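Local coordinates for NAD nucleotidase (PDB 3ZTV), which degrades NAD to adenosine and nicotinamide riboside in the periplasm, acting as a zinc-dependent pyrophosphatase and 5'-nucleotidase, at residues V490-K495 against E501-N506. Residues are numbered along the deposited sequence; the frame is centred on the assembly and turned at random.
Sequences VEVLNK and EPIDDN
Val492 and Glu501 form an antiparallel hydrogen-bonded pair in the beta hairpin of strands 487-493 and 500-502. The hairpin belongs to the C-terminal domain characteristic of the 5'-nucleotidase family, away from the zinc and adenosine sites. Val492 N donates to Glu501 O at 2.8 Å, and Glu501 N donates back to Val492 O at 3.0 Å. Two residues along, Ile503 N donates to Val490 O at 3.0 Å in a nearly straight bond (171° at the hydrogen). Glu491 and Pro502 lie between as a non-hydrogen-bonded pair, so the proline's missing N-H costs no strand bond. The Glu491 carboxylate turns to Arg473 of strand 472-477 in a salt bridge.

The side chain of Ile503 packs against Val490 and Val492. Its CG2 lies beside Val490 CB, and its CG1 meets Val492 CG2, each at 3.8 Å. CG1 stands anti to the backbone N (chi1 -165°), and the extended chain beyond it brings CD1 close to Val492 CG2 and Val490 CG1. Val446 of helix 443-460 and Tyr509 of strand 508-514 also touch Ile503.

Near the turn, Asn494 ND2 donates to Glu501 OE2 at 3.0 Å. The acceptor lies close to the amide plane, but the donor comes from above the carboxylate, the two planes being 79° apart. Asn494 OD1 accepts from Thr497 N within the turn. A water donates both to Val492 O and to Glu501 OE1, 2.8 Å from its oxygen to OE1.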
ATOM      1  N   VAL A 490     -36.571  -1.700 -16.074  1.00 10.75           N
ATOM      2  CA  VAL A 490     -35.479  -2.535 -15.569  1.00 11.48           C
ATOM      3  C   VAL A 490     -35.198  -2.174 -14.116  1.00 10.95           C
ATOM      4  O   VAL A 490     -35.006  -1.001 -13.790  1.00 11.90           O
ATOM      5  CB  VAL A 490     -34.187  -2.366 -16.390  1.00 11.34           C
ATOM      6  CG1 VAL A 490     -33.090  -3.266 -15.836  1.00 13.42           C
ATOM      7  CG2 VAL A 490     -34.439  -2.668 -17.857  1.00 13.43           C
ATOM      8  N   GLU A 491     -35.208  -3.185 -13.252  1.00 11.28           N
ATOM      9  CA  GLU A 491     -34.898  -3.009 -11.843  1.00 12.45           C
ATOM     10  C   GLU A 491     -33.724  -3.886 -11.441  1.00 12.83           C
ATOM     11  O   GLU A 491     -33.533  -4.984 -11.980  1.00 11.07           O
ATOM     12  CB  GLU A 491     -36.103  -3.367 -10.976  1.00 13.27           C
ATOM     13  CG  GLU A 491     -37.351  -2.541 -11.239  1.00 14.92           C
ATOM     14  CD  GLU A 491     -38.573  -3.181 -10.623  1.00 16.44           C
ATOM     15  OE1 GLU A 491     -38.854  -2.890  -9.441  1.00 16.73           O
ATOM     16  OE2 GLU A 491     -39.229  -3.992 -11.309  1.00 17.36           O
ATOM     17  N   VAL A 492     -32.951  -3.392 -10.481  1.00 12.63           N
ATOM     18  CA  VAL A 492     -31.851  -4.146  -9.895  1.00 13.34           C
ATOM     19  C   VAL A 492     -32.034  -4.242  -8.380  1.00 13.35           C
ATOM     20  O   VAL A 492     -32.407  -3.262  -7.726  1.00 14.32           O
ATOM     21  CB  VAL A 492     -30.498  -3.498 -10.223  1.00 14.02           C
ATOM     22  CG1 VAL A 492     -29.361  -4.203  -9.484  1.00 15.36           C
ATOM     23  CG2 VAL A 492     -30.262  -3.504 -11.728  1.00 13.74           C
ATOM     24  N   LEU A 493     -31.792  -5.426  -7.828  1.00 13.08           N
ATOM     25  CA  LEU A 493     -31.925  -5.668  -6.398  1.00 15.54           C
ATOM     26  C   LEU A 493     -30.796  -4.999  -5.614  1.00 16.95           C
ATOM     27  O   LEU A 493     -29.613  -5.254  -5.859  1.00 16.81           O
ATOM     28  CB  LEU A 493     -31.938  -7.175  -6.126  1.00 15.40           C
ATOM     29  CG  LEU A 493     -32.137  -7.658  -4.689  1.00 18.37           C
ATOM     30  CD1 LEU A 493     -33.383  -7.039  -4.072  1.00 20.99           C
ATOM     31  CD2 LEU A 493     -32.211  -9.178  -4.639  1.00 22.45           C
ATOM     32  N   ASN A 494     -31.162  -4.123  -4.682  1.00 19.90           N
ATOM     33  CA  ASN A 494     -30.180  -3.522  -3.788  1.00 23.91           C
ATOM     34  C   ASN A 494     -29.646  -4.584  -2.836  1.00 25.66           C
ATOM     35  O   ASN A 494     -30.383  -5.108  -2.004  1.00 24.43           O
ATOM     36  CB  ASN A 494     -30.796  -2.357  -3.008  1.00 22.21           C
ATOM     37  CG  ASN A 494     -29.770  -1.594  -2.187  1.00 26.92           C
ATOM     38  OD1 ASN A 494     -28.920  -2.187  -1.522  1.00 27.08           O
ATOM     39  ND2 ASN A 494     -29.844  -0.269  -2.237  1.00 25.86           N
ATOM     40  N   LYS A 495     -28.364  -4.903  -2.969  1.00 24.63           N
ATOM     41  CA  LYS A 495     -27.781  -6.017  -2.231  1.00 26.87           C
ATOM     42  C   LYS A 495     -27.620  -5.712  -0.743  1.00 28.46           C
ATOM     43  O   LYS A 495     -28.113  -6.455   0.108  1.00 30.69           O
ATOM     44  CB  LYS A 495     -26.441  -6.424  -2.847  1.00 27.14           C
ATOM     45  CG  LYS A 495     -26.122  -7.894  -2.678  1.00 26.90           C
ATOM     46  CD  LYS A 495     -25.109  -8.362  -3.706  1.00 25.12           C
ATOM     47  CE  LYS A 495     -24.927  -9.865  -3.627  1.00 23.97           C
ATOM     48  NZ  LYS A 495     -23.840 -10.344  -4.517  1.00 19.27           N
ATOM     49  N   GLU A 501     -34.839  -1.680  -6.915  1.00 16.53           N
ATOM     50  CA  GLU A 501     -34.744  -0.270  -7.271  1.00 16.69           C
ATOM     51  C   GLU A 501     -34.621  -0.144  -8.783  1.00 15.66           C
ATOM     52  O   GLU A 501     -34.177  -1.077  -9.449  1.00 16.13           O
ATOM     53  CB  GLU A 501     -33.510   0.361  -6.620  1.00 17.72           C
ATOM     54  CG  GLU A 501     -33.453   0.240  -5.104  1.00 20.54           C
ATOM     55  CD  GLU A 501     -32.148   0.764  -4.526  1.00 23.64           C
ATOM     56  OE1 GLU A 501     -31.111   0.692  -5.221  1.00 20.56           O
ATOM     57  OE2 GLU A 501     -32.159   1.254  -3.375  1.00 24.45           O
ATOM     58  N   PRO A 502     -35.009   1.012  -9.341  1.00 12.55           N
ATOM     59  CA  PRO A 502     -34.800   1.231 -10.773  1.00 14.11           C
ATOM     60  C   PRO A 502     -33.311   1.184 -11.106  1.00 14.81           C
ATOM     61  O   PRO A 502     -32.495   1.653 -10.315  1.00 15.46           O
ATOM     62  CB  PRO A 502     -35.365   2.641 -11.004  1.00 15.82           C
ATOM     63  CG  PRO A 502     -35.411   3.274  -9.658  1.00 16.31           C
ATOM     64  CD  PRO A 502     -35.619   2.177  -8.675  1.00 14.22           C
ATOM     65  N   ILE A 503     -32.953   0.605 -12.248  1.00 12.71           N
ATOM     66  CA  ILE A 503     -31.556   0.624 -12.659  1.00 13.30           C
ATOM     67  C   ILE A 503     -31.143   2.074 -12.902  1.00 14.91           C
ATOM     68  O   ILE A 503     -31.963   2.898 -13.319  1.00 16.21           O
ATOM     69  CB  ILE A 503     -31.293  -0.249 -13.916  1.00 13.38           C
ATOM     70  CG1 ILE A 503     -29.792  -0.500 -14.087  1.00 12.85           C
ATOM     71  CG2 ILE A 503     -31.889   0.399 -15.160  1.00 13.91           C
ATOM     72  CD1 ILE A 503     -29.461  -1.609 -15.080  1.00 12.54           C
ATOM     73  N   ASP A 504     -29.881   2.377 -12.619  1.00 14.50           N
ATOM     74  CA  ASP A 504     -29.320   3.714 -12.794  1.00 16.18           C
ATOM     75  C   ASP A 504     -28.364   3.690 -13.985  1.00 16.07           C
ATOM     76  O   ASP A 504     -27.336   3.012 -13.948  1.00 14.95           O
ATOM     77  CB  ASP A 504     -28.574   4.116 -11.517  1.00 19.08           C
ATOM     78  CG  ASP A 504     -27.980   5.514 -11.583  1.00 19.52           C
ATOM     79  OD1 ASP A 504     -27.812   6.062 -12.688  1.00 19.76           O
ATOM     80  OD2 ASP A 504     -27.663   6.059 -10.505  1.00 24.62           O
ATOM     81  N   ASP A 505     -28.707   4.422 -15.042  1.00 15.86           N
ATOM     82  CA  ASP A 505     -27.914   4.443 -16.266  1.00 16.05           C
ATOM     83  C   ASP A 505     -26.430   4.729 -16.038  1.00 15.99           C
ATOM     84  O   ASP A 505     -25.579   4.261 -16.795  1.00 16.29           O
ATOM     85  CB  ASP A 505     -28.465   5.482 -17.250  1.00 18.09           C
ATOM     86  CG  ASP A 505     -29.738   5.030 -17.936  1.00 22.94           C
ATOM     87  OD1 ASP A 505     -30.083   3.832 -17.839  1.00 22.24           O
ATOM     88  OD2 ASP A 505     -30.387   5.881 -18.586  1.00 23.95           O
ATOM     89  N   ASN A 506     -26.127   5.510 -15.006  1.00 16.85           N
ATOM     90  CA  ASN A 506     -24.766   5.991 -14.794  1.00 17.83           C
ATOM     91  C   ASN A 506     -23.983   5.227 -13.730  1.00 18.52           C
ATOM     92  O   ASN A 506     -22.768   5.393 -13.612  1.00 21.42           O
ATOM     93  CB  ASN A 506     -24.780   7.489 -14.470  1.00 21.90           C
ATOM     94  CG  ASN A 506     -25.326   8.324 -15.612  1.00 22.38           C
ATOM     95  OD1 ASN A 506     -25.029   8.072 -16.779  1.00 25.08           O
ATOM     96  ND2 ASN A 506     -26.140   9.320 -15.278  1.00 28.24           N
TER
HETATM   97  O   HOH W   1     -30.510  -1.356  -6.975  1.00 17.69           O